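Local structure of hydroquinone dioxygenase large subunit (Pseudomonas sp., 4ZXA) at residues L223-S233 with C244-P253; F264-V275 with A285-D293. The protein probably forms the catalytic, metal-binding subunit of a two-subunit cupin dioxygenase that cleaves the aromatic ring of hydroquinone with dioxygen, using ferrous iron. One frame throughout, in Å; residues are numbered along the deposited sequence.

In the fold
Interaction 1 closes along the chain before interaction 2 opens, and their centres lie 14 Å apart in the cupin fold. Both reach the same two antiparallel sheets: one holds strands 241-249, 262-266 and 310-318, the other strands 251-257, 270-277 and 283-290. They meet where Leu223 packs on Met267, Glu248 on Ile271 and Leu252 on Trp273. Between them they supply eight of the thirteen residues lining the 4-hydroxybenzonitrile pocket, interaction 1 around the phenol oxygen and the adjoining ring atoms and interaction 2 through Phe264 and Trp273. Interaction 2 then carries the fold outward to the small subunit, so pocket wall and subunit interface share one hairpin.

Interaction 1: residues L223-S233 with C244-P253; sequences LSRSDVTWNPS and CPTTEEFILP. With H8N (4-hydroxybenzonitrile), chain J.
Leu223, in helix 219-224, lays CD2 on the ring of Pro245, 3.6 Å from its CB, an apolar seal between helix and strand. Further along, Ser226 gives its hydroxyl to Val228 O, which also accepts a hydrogen bond from a water; that water accepts one from Thr247 N. Thr229 sets its CA against Thr247 O. Trp230 dominates: NE1 reaches Glu249 O at 2.6 Å, the donor standing above the carbonyl plane, while its backbone N bonds Thr247 O at 3.2 Å. The indole is sandwiched, with Glu248 CB over one face, 3.4 Å from the six-membered ring centroid, and Leu252 and Pro253 over the other. The bend of the Glu248 chain (chi2 -70°) brings its carboxylate back over the indole, the planes 25° apart, toward the phenol oxygen of 4-hydroxybenzonitrile. Asn231 N is held by Thr246 OG1 at 2.7 Å, and that hydroxyl in turn donates to Glu248 OE1, a bond that would help to orient the carboxylate. Pro232, rigid and apolar, rests CG and CD against the ligand ring and CB on Cys244. Ser233 N closes on Pro245 O at 3.1 Å. The loop thus lies along strand 241-249, which in its sheet sits between strands 236-238 and 310-318; Glu249 forms salt bridges to Arg310 of the latter and to Arg192. Beyond the corner at Phe250, Leu252 O accepts a bond from Gln304 of strand 301-307.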
loop_
_atom_site.group_PDB
_atom_site.type_symbol
_atom_site.label_atom_id
_atom_site.label_comp_id
_atom_site.label_asym_id
_atom_site.label_seq_id
_atom_site.Cartn_x
_atom_site.Cartn_y
_atom_site.Cartn_z
ATOM N N LEU E 223 2.041 23.365 17.290
ATOM C CA LEU E 223 2.169 22.171 16.458
ATOM C C LEU E 223 2.170 20.900 17.309
ATOM O O LEU E 223 1.559 19.902 16.937
ATOM C CB LEU E 223 3.415 22.224 15.567
ATOM C CG LEU E 223 3.409 23.361 14.539
ATOM C CD1 LEU E 223 4.651 23.299 13.665
ATOM C CD2 LEU E 223 2.146 23.338 13.692
ATOM N N SER E 224 2.833 20.945 18.462
ATOM C CA SER E 224 2.956 19.744 19.293
ATOM C C SER E 224 1.579 19.236 19.691
ATOM O O SER E 224 1.419 18.074 20.076
ATOM C CB SER E 224 3.823 19.997 20.538
ATOM O OG SER E 224 3.139 20.746 21.539
ATOM N N ARG E 225 0.592 20.120 19.611
ATOM C CA ARG E 225 -0.749 19.777 20.046
ATOM C C ARG E 225 -1.685 19.518 18.868
ATOM O O ARG E 225 -2.893 19.425 19.041
ATOM C CB ARG E 225 -1.291 20.845 20.998
ATOM C CG ARG E 225 -0.466 20.949 22.291
ATOM C CD ARG E 225 -0.862 22.136 23.174
ATOM N NE ARG E 225 -0.070 22.165 24.401
ATOM C CZ ARG E 225 -0.562 22.050 25.634
ATOM N NH1 ARG E 225 -1.865 21.918 25.842
ATOM N NH2 ARG E 225 0.261 22.085 26.672
ATOM N N SER E 226 -1.114 19.372 17.677
ATOM C CA SER E 226 -1.894 19.023 16.494
ATOM C C SER E 226 -2.443 17.605 16.573
ATOM O O SER E 226 -1.703 16.671 16.848
ATOM C CB SER E 226 -1.047 19.168 15.229
ATOM O OG SER E 226 -1.742 18.661 14.098
ATOM N N ASP E 227 -3.733 17.450 16.301
ATOM C CA ASP E 227 -4.414 16.157 16.440
ATOM C C ASP E 227 -4.656 15.470 15.101
ATOM O O ASP E 227 -5.374 14.466 15.040
ATOM C CB ASP E 227 -5.759 16.336 17.152
ATOM C CG ASP E 227 -6.677 17.312 16.422
ATOM O OD1 ASP E 227 -6.209 18.420 16.041
ATOM O OD2 ASP E 227 -7.865 16.974 16.220
ATOM N N VAL E 228 -4.069 16.008 14.034
ATOM C CA VAL E 228 -4.225 15.442 12.688
ATOM C C VAL E 228 -2.885 15.422 11.979
ATOM O O VAL E 228 -1.979 16.171 12.333
ATOM C CB VAL E 228 -5.219 16.257 11.822
ATOM C CG1 VAL E 228 -6.578 16.327 12.489
ATOM C CG2 VAL E 228 -4.680 17.664 11.565
ATOM N N THR E 229 -2.757 14.569 10.973
ATOM C CA THR E 229 -1.530 14.509 10.186
ATOM C C THR E 229 -1.743 14.918 8.728
ATOM O O THR E 229 -2.849 14.851 8.208
ATOM C CB THR E 229 -0.919 13.110 10.211
ATOM O OG1 THR E 229 -1.825 12.195 9.581
ATOM C CG2 THR E 229 -0.671 12.680 11.628
ATOM N N TRP E 230 -0.666 15.343 8.082
ATOM C CA TRP E 230 -0.715 15.789 6.694
ATOM C C TRP E 230 -1.888 16.734 6.445
ATOM O O TRP E 230 -2.782 16.459 5.621
ATOM C CB TRP E 230 -0.747 14.592 5.774
ATOM C CG TRP E 230 0.361 13.616 6.073
ATOM C CD1 TRP E 230 0.273 12.486 6.827
ATOM C CD2 TRP E 230 1.716 13.700 5.625
ATOM N NE1 TRP E 230 1.489 11.845 6.869
ATOM C CE2 TRP E 230 2.394 12.575 6.142
ATOM C CE3 TRP E 230 2.427 14.609 4.838
ATOM C CZ2 TRP E 230 3.746 12.336 5.882
ATOM C CZ3 TRP E 230 3.763 14.377 4.581
ATOM C CH2 TRP E 230 4.410 13.246 5.096
ATOM N N ASN E 231 -1.879 17.851 7.172
ATOM C CA ASN E 231 -2.921 18.851 7.034
ATOM C C ASN E 231 -2.442 20.287 7.221
ATOM O O ASN E 231 -2.575 20.861 8.298
ATOM C CB ASN E 231 -4.076 18.548 7.980
ATOM C CG ASN E 231 -5.353 19.255 7.566
ATOM O OD1 ASN E 231 -5.762 19.191 6.406
ATOM N ND2 ASN E 231 -5.974 19.952 8.505
ATOM N N PRO E 232 -1.880 20.865 6.155
ATOM C CA PRO E 232 -1.408 22.251 6.204
ATOM C C PRO E 232 -2.518 23.161 6.725
ATOM O O PRO E 232 -3.622 23.154 6.171
ATOM C CB PRO E 232 -1.089 22.568 4.735
ATOM C CG PRO E 232 -0.795 21.206 4.114
ATOM C CD PRO E 232 -1.746 20.267 4.812
ATOM N N SER E 233 -2.222 23.917 7.782
ATOM C CA SER E 233 -3.190 24.801 8.405
ATOM C C SER E 233 -2.543 26.179 8.638
ATOM O O SER E 233 -1.398 26.260 9.098
ATOM C CB SER E 233 -3.675 24.182 9.718
ATOM O OG SER E 233 -4.717 24.945 10.295
ATOM N N CYS E 244 1.520 27.666 6.371
ATOM C CA CYS E 244 0.574 26.585 6.675
ATOM C C CYS E 244 1.268 25.352 7.227
ATOM O O CYS E 244 1.364 24.339 6.534
ATOM C CB CYS E 244 -0.196 26.184 5.419
ATOM S SG CYS E 244 -0.770 27.576 4.408
ATOM N N PRO E 245 1.747 25.426 8.482
ATOM C CA PRO E 245 2.492 24.317 9.089
ATOM C C PRO E 245 1.578 23.130 9.291
ATOM O O PRO E 245 0.357 23.299 9.322
ATOM C CB PRO E 245 2.891 24.862 10.464
ATOM C CG PRO E 245 2.561 26.345 10.424
ATOM C CD PRO E 245 1.471 26.503 9.441
ATOM N N THR E 246 2.163 21.949 9.447
ATOM C CA THR E 246 1.404 20.725 9.671
ATOM C C THR E 246 2.353 19.669 10.245
ATOM O O THR E 246 3.560 19.745 10.036
ATOM C CB THR E 246 0.774 20.221 8.355
ATOM O OG1 THR E 246 0.156 18.951 8.562
ATOM C CG2 THR E 246 1.830 20.081 7.274
ATOM N N THR E 247 1.807 18.710 10.989
ATOM C CA THR E 247 2.600 17.656 11.590
ATOM C C THR E 247 2.413 16.373 10.794
ATOM O O THR E 247 1.295 15.916 10.605
ATOM C CB THR E 247 2.232 17.458 13.076
ATOM O OG1 THR E 247 0.887 16.986 13.183
ATOM C CG2 THR E 247 2.352 18.792 13.820
ATOM N N GLU E 248 3.518 15.804 10.325
ATOM C CA GLU E 248 3.485 14.690 9.394
ATOM C C GLU E 248 3.995 13.400 10.027
ATOM O O GLU E 248 5.062 13.362 10.644
ATOM C CB GLU E 248 4.316 15.009 8.141
ATOM C CG GLU E 248 4.357 16.476 7.755
ATOM C CD GLU E 248 3.036 17.016 7.221
ATOM O OE1 GLU E 248 1.972 16.776 7.841
ATOM O OE2 GLU E 248 3.067 17.702 6.173
ATOM N N GLU E 249 3.207 12.344 9.888
ATOM C CA GLU E 249 3.589 11.028 10.374
ATOM C C GLU E 249 3.247 9.982 9.321
ATOM O O GLU E 249 2.275 10.129 8.590
ATOM C CB GLU E 249 2.903 10.709 11.700
ATOM C CG GLU E 249 3.549 9.568 12.457
ATOM C CD GLU E 249 2.978 9.379 13.840
ATOM O OE1 GLU E 249 2.375 10.323 14.377
ATOM O OE2 GLU E 249 3.135 8.279 14.395
ATOM N N PHE E 250 4.036 8.914 9.265
ATOM C CA PHE E 250 3.835 7.868 8.274
ATOM C C PHE E 250 3.962 8.377 6.838
ATOM O O PHE E 250 4.957 8.995 6.476
ATOM C CB PHE E 250 2.472 7.202 8.482
ATOM C CG PHE E 250 2.334 5.877 7.798
ATOM C CD1 PHE E 250 3.356 4.950 7.842
ATOM C CD2 PHE E 250 1.177 5.555 7.110
ATOM C CE1 PHE E 250 3.229 3.731 7.214
ATOM C CE2 PHE E 250 1.049 4.338 6.481
ATOM C CZ PHE E 250 2.074 3.427 6.534
ATOM N N ILE E 251 2.965 8.077 6.018
ATOM C CA ILE E 251 2.995 8.435 4.606
ATOM C C ILE E 251 1.900 9.407 4.190
ATOM O O ILE E 251 0.742 9.219 4.536
ATOM C CB ILE E 251 2.845 7.177 3.723
ATOM C CG1 ILE E 251 3.769 6.061 4.208
ATOM C CG2 ILE E 251 3.112 7.501 2.264
ATOM C CD1 ILE E 251 3.512 4.737 3.546
ATOM N N LEU E 252 2.271 10.441 3.441
ATOM C CA LEU E 252 1.277 11.326 2.821
ATOM C C LEU E 252 0.183 10.460 2.168
ATOM O O LEU E 252 0.465 9.637 1.304
ATOM C CB LEU E 252 1.941 12.223 1.768
ATOM C CG LEU E 252 1.027 13.211 1.031
ATOM C CD1 LEU E 252 0.435 14.257 1.985
ATOM C CD2 LEU E 252 1.758 13.891 -0.128
ATOM N N PRO E 253 -1.072 10.621 2.603
ATOM C CA PRO E 253 -2.143 9.714 2.166
ATOM C C PRO E 253 -2.461 9.731 0.647
ATOM O O PRO E 253 -3.282 8.945 0.194
ATOM C CB PRO E 253 -3.347 10.185 2.991
ATOM C CG PRO E 253 -2.743 10.845 4.207
ATOM C CD PRO E 253 -1.515 11.521 3.681
HETATM N NAA H8N J . 1.722 18.571 -1.831
HETATM C CAC H8N J . 1.564 18.467 -0.704
HETATM C CAI H8N J . 1.399 18.342 0.774
HETATM C CAF H8N J . 2.540 18.348 1.567
HETATM C CAD H8N J . 2.428 18.230 2.949
HETATM C CAH H8N J . 1.160 18.110 3.494
HETATM O OAB H8N J . 1.038 17.980 4.851
HETATM C CAE H8N J . 0.016 18.102 2.703
HETATM C CAG H8N J . 0.137 18.224 1.328
HETATM O O HOH W 1 -1.275 18.160 10.856
HETATM O O HOH W 2 -0.523 9.576 8.988
#

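Interaction 2: residues F264-V275 with A285-D293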
loop_
_atom_site.group_PDB
_atom_site.type_symbol
_atom_site.label_atom_id
_atom_site.label_comp_id
_atom_site.label_asym_id
_atom_site.label_seq_id
_atom_site.Cartn_x
_atom_site.Cartn_y
_atom_site.Cartn_z
ATOM N N PHE E 264 8.637 23.995 0.835
ATOM C CA PHE E 264 8.659 23.247 2.082
ATOM C C PHE E 264 9.841 23.725 2.951
ATOM O O PHE E 264 10.979 23.757 2.480
ATOM C CB PHE E 264 8.830 21.752 1.787
ATOM C CG PHE E 264 7.656 21.104 1.092
ATOM C CD1 PHE E 264 6.416 21.721 1.042
ATOM C CD2 PHE E 264 7.790 19.848 0.509
ATOM C CE1 PHE E 264 5.331 21.110 0.404
ATOM C CE2 PHE E 264 6.708 19.227 -0.126
ATOM C CZ PHE E 264 5.476 19.866 -0.177
ATOM N N ILE E 265 9.578 24.121 4.198
ATOM C CA ILE E 265 10.650 24.361 5.178
ATOM C C ILE E 265 10.531 23.359 6.316
ATOM O O ILE E 265 9.593 23.445 7.120
ATOM C CB ILE E 265 10.535 25.715 5.854
ATOM C CG1 ILE E 265 10.189 26.819 4.848
ATOM C CG2 ILE E 265 11.815 26.016 6.633
ATOM C CD1 ILE E 265 11.360 27.443 4.180
ATOM N N GLN E 266 11.467 22.418 6.395
ATOM C CA GLN E 266 11.382 21.362 7.402
ATOM C C GLN E 266 11.817 21.889 8.781
ATOM O O GLN E 266 12.960 22.316 8.961
ATOM C CB GLN E 266 12.199 20.134 6.967
ATOM C CG GLN E 266 12.020 18.898 7.839
ATOM C CD GLN E 266 10.634 18.299 7.708
ATOM O OE1 GLN E 266 10.048 18.322 6.630
ATOM N NE2 GLN E 266 10.096 17.766 8.806
ATOM N N MET E 267 10.913 21.868 9.756
ATOM C CA MET E 267 11.207 22.524 11.031
ATOM C C MET E 267 11.754 21.583 12.100
ATOM O O MET E 267 12.604 21.979 12.902
ATOM C CB MET E 267 10.000 23.317 11.551
ATOM C CG MET E 267 9.742 24.578 10.761
ATOM S SD MET E 267 8.412 25.602 11.424
ATOM C CE MET E 267 7.104 24.400 11.598
ATOM N N SER E 268 11.272 20.342 12.109
ATOM C CA SER E 268 11.789 19.336 13.033
ATOM C C SER E 268 11.948 17.989 12.351
ATOM O O SER E 268 11.234 17.683 11.403
ATOM C CB SER E 268 10.870 19.176 14.240
ATOM O OG SER E 268 9.960 18.113 14.039
ATOM N N ASP E 269 12.897 17.196 12.835
ATOM C CA ASP E 269 13.079 15.831 12.378
ATOM C C ASP E 269 13.395 15.750 10.883
ATOM O O ASP E 269 14.208 16.536 10.387
ATOM C CB ASP E 269 11.869 14.990 12.779
ATOM C CG ASP E 269 11.678 14.973 14.292
ATOM O OD1 ASP E 269 12.508 14.333 14.978
ATOM O OD2 ASP E 269 10.732 15.621 14.808
ATOM N N GLU E 270 12.779 14.802 10.177
ATOM C CA GLU E 270 13.036 14.653 8.750
ATOM C C GLU E 270 11.891 13.997 8.004
ATOM O O GLU E 270 11.145 13.201 8.569
ATOM C CB GLU E 270 14.348 13.890 8.491
ATOM C CG GLU E 270 14.332 12.406 8.880
ATOM C CD GLU E 270 15.608 11.654 8.466
ATOM O OE1 GLU E 270 16.599 12.302 8.059
ATOM O OE2 GLU E 270 15.629 10.404 8.550
ATOM N N ILE E 271 11.778 14.347 6.724
ATOM C CA ILE E 271 10.809 13.767 5.803
ATOM C C ILE E 271 11.510 13.376 4.499
ATOM O O ILE E 271 12.414 14.083 4.022
ATOM C CB ILE E 271 9.660 14.772 5.476
ATOM C CG1 ILE E 271 8.867 15.138 6.743
ATOM C CG2 ILE E 271 8.731 14.207 4.399
ATOM C CD1 ILE E 271 7.760 16.150 6.520
ATOM N N VAL E 272 11.101 12.255 3.913
ATOM C CA VAL E 272 11.636 11.877 2.610
ATOM C C VAL E 272 10.603 12.013 1.482
ATOM O O VAL E 272 9.481 11.485 1.560
ATOM C CB VAL E 272 12.211 10.454 2.614
ATOM C CG1 VAL E 272 12.639 10.046 1.192
ATOM C CG2 VAL E 272 13.365 10.365 3.571
ATOM N N TRP E 273 10.998 12.709 0.419
ATOM C CA TRP E 273 10.124 12.891 -0.730
ATOM C C TRP E 273 10.573 12.124 -1.978
ATOM O O TRP E 273 11.690 12.307 -2.453
ATOM C CB TRP E 273 9.966 14.379 -1.044
ATOM C CG TRP E 273 9.229 15.121 0.017
ATOM C CD1 TRP E 273 9.772 15.739 1.104
ATOM C CD2 TRP E 273 7.810 15.320 0.113
ATOM N NE1 TRP E 273 8.790 16.321 1.858
ATOM C CE2 TRP E 273 7.574 16.079 1.275
ATOM C CE3 TRP E 273 6.719 14.944 -0.680
ATOM C CZ2 TRP E 273 6.290 16.463 1.672
ATOM C CZ3 TRP E 273 5.441 15.324 -0.285
ATOM C CH2 TRP E 273 5.237 16.066 0.880
ATOM N N ASP E 274 9.701 11.254 -2.486
ATOM C CA ASP E 274 9.866 10.676 -3.817
ATOM C C ASP E 274 9.398 11.710 -4.819
ATOM O O ASP E 274 8.252 12.160 -4.753
ATOM C CB ASP E 274 8.981 9.442 -3.988
ATOM C CG ASP E 274 9.763 8.144 -3.967
ATOM O OD1 ASP E 274 10.844 8.088 -3.329
ATOM O OD2 ASP E 274 9.287 7.168 -4.584
ATOM N N VAL E 275 10.253 12.089 -5.756
ATOM C CA VAL E 275 9.845 13.081 -6.733
ATOM C C VAL E 275 9.955 12.546 -8.133
ATOM O O VAL E 275 11.023 12.105 -8.558
ATOM C CB VAL E 275 10.661 14.368 -6.608
ATOM C CG1 VAL E 275 10.224 15.375 -7.675
ATOM C CG2 VAL E 275 10.518 14.937 -5.190
ATOM N N ALA E 285 13.998 12.717 -8.574
ATOM C CA ALA E 285 14.821 12.938 -7.404
ATOM C C ALA E 285 14.255 12.261 -6.166
ATOM O O ALA E 285 13.065 11.950 -6.095
ATOM C CB ALA E 285 15.002 14.445 -7.177
ATOM N N ARG E 286 15.131 12.012 -5.203
ATOM C CA ARG E 286 14.738 11.554 -3.883
ATOM C C ARG E 286 15.273 12.550 -2.857
ATOM O O ARG E 286 16.476 12.622 -2.615
ATOM C CB ARG E 286 15.268 10.143 -3.613
ATOM C CG ARG E 286 14.679 9.505 -2.369
ATOM C CD ARG E 286 15.248 8.121 -2.129
ATOM N NE ARG E 286 14.464 7.355 -1.159
ATOM C CZ ARG E 286 14.805 7.190 0.118
ATOM N NH1 ARG E 286 15.926 7.740 0.603
ATOM N NH2 ARG E 286 14.025 6.462 0.913
ATOM N N ILE E 287 14.382 13.341 -2.274
ATOM C CA ILE E 287 14.789 14.430 -1.396
ATOM C C ILE E 287 14.565 14.128 0.091
ATOM O O ILE E 287 13.448 13.856 0.516
ATOM C CB ILE E 287 14.070 15.743 -1.766
ATOM C CG1 ILE E 287 14.292 16.079 -3.238
ATOM C CG2 ILE E 287 14.534 16.902 -0.883
ATOM C CD1 ILE E 287 13.819 17.468 -3.587
ATOM N N THR E 288 15.642 14.189 0.872
ATOM C CA THR E 288 15.562 14.012 2.311
ATOM C C THR E 288 15.643 15.376 2.964
ATOM O O THR E 288 16.629 16.078 2.819
ATOM C CB THR E 288 16.710 13.153 2.832
ATOM O OG1 THR E 288 16.716 11.887 2.159
ATOM C CG2 THR E 288 16.573 12.936 4.332
ATOM N N MET E 289 14.597 15.772 3.670
ATOM C CA MET E 289 14.586 17.100 4.262
ATOM C C MET E 289 14.774 17.011 5.767
ATOM O O MET E 289 13.967 16.398 6.477
ATOM C CB MET E 289 13.308 17.871 3.895
ATOM C CG MET E 289 13.227 18.274 2.413
ATOM S SD MET E 289 11.963 19.521 2.007
ATOM C CE MET E 289 12.632 21.015 2.753
ATOM N N ARG E 290 15.856 17.618 6.238
ATOM C CA ARG E 290 16.204 17.623 7.647
ATOM C C ARG E 290 15.895 18.975 8.266
ATOM O O ARG E 290 15.625 19.949 7.561
ATOM C CB ARG E 290 17.687 17.288 7.818
ATOM C CG ARG E 290 18.099 16.002 7.121
ATOM C CD ARG E 290 19.462 15.511 7.575
ATOM N NE ARG E 290 19.650 14.128 7.152
ATOM C CZ ARG E 290 20.599 13.709 6.322
ATOM N NH1 ARG E 290 21.497 14.558 5.827
ATOM N NH2 ARG E 290 20.654 12.427 5.992
ATOM N N ALA E 291 15.942 19.030 9.589
ATOM C CA ALA E 291 15.588 20.242 10.316
ATOM C C ALA E 291 16.325 21.454 9.751
ATOM O O ALA E 291 17.566 21.455 9.653
ATOM C CB ALA E 291 15.882 20.071 11.811
ATOM N N GLY E 292 15.560 22.480 9.380
ATOM C CA GLY E 292 16.125 23.668 8.769
ATOM C C GLY E 292 16.178 23.693 7.247
ATOM O O GLY E 292 16.429 24.734 6.659
ATOM N N ASP E 293 15.945 22.562 6.592
ATOM C CA ASP E 293 15.951 22.546 5.129
ATOM C C ASP E 293 14.798 23.328 4.465
ATOM O O ASP E 293 13.664 23.378 4.970
ATOM C CB ASP E 293 15.997 21.120 4.592
ATOM C CG ASP E 293 17.307 20.420 4.904
ATOM O OD1 ASP E 293 18.294 21.109 5.255
ATOM O OD2 ASP E 293 17.355 19.176 4.784
HETATM O O HOH W 3 16.692 16.605 11.393
#
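A beta hairpin of the cupin fold, strands 270-277 and 283-290, forms the core of this contact, and its Trp273, with Phe264 of the preceding strand, lines the 4-hydroxybenzonitrile pocket. The hairpin strands run antiparallel, and three hydrogen-bonded pairs, Ile271 with Met289, Trp273 with Ile287 and Val275 with Ala285, tie them by reciprocal N-H to O bonds, such as Met289 N to Ile271 O at 2.8 Å. The side chains of these pairs share the buried face, which suits their apolar character. There Met289 lays SD 3.9 Å from Phe264 CB, at the edge of the Phe264 ring, and the bend at its last torsion (chi3 70°) turns CE toward Phe264 O; the same sulfur makes an oblique Met-aromatic contact with Trp273, 5.2 Å from its five-membered ring centroid. Phe264 CE2 in turn stands over a face of the indole. On the other face of the sheet, Val272 puts CG1 over the centre of the Arg286 guanidinium, 3.7 Å from CZ, a flat group that an aliphatic branch can cover. Glu270 and Arg290 lie side by side with nearly coplanar end groups, joined by a long salt bridge, OE1 to NE 3.7 Å; Arg290 also bonds Lys22 O of the small subunit through NH1. At the corner, a type II turn from Arg290 to Asp293 presents Gly292 N to Gln266 O at 2.6 Å, and Gln266 N returns a bond to Asp293 O at 2.8 Å. With phi 93° at Gly292, the turn's third position, a side chain would jam against Ala291 O, so glycine suits the place. Asp293 OD2 accepts Arg290 N, bracing the turn. Strand 270-277 is flanked by strand 301-307, strand 262-266 lies between strands 293-297 and 310-318, and strand 283-290 continues its sheet into a strand of the small subunit.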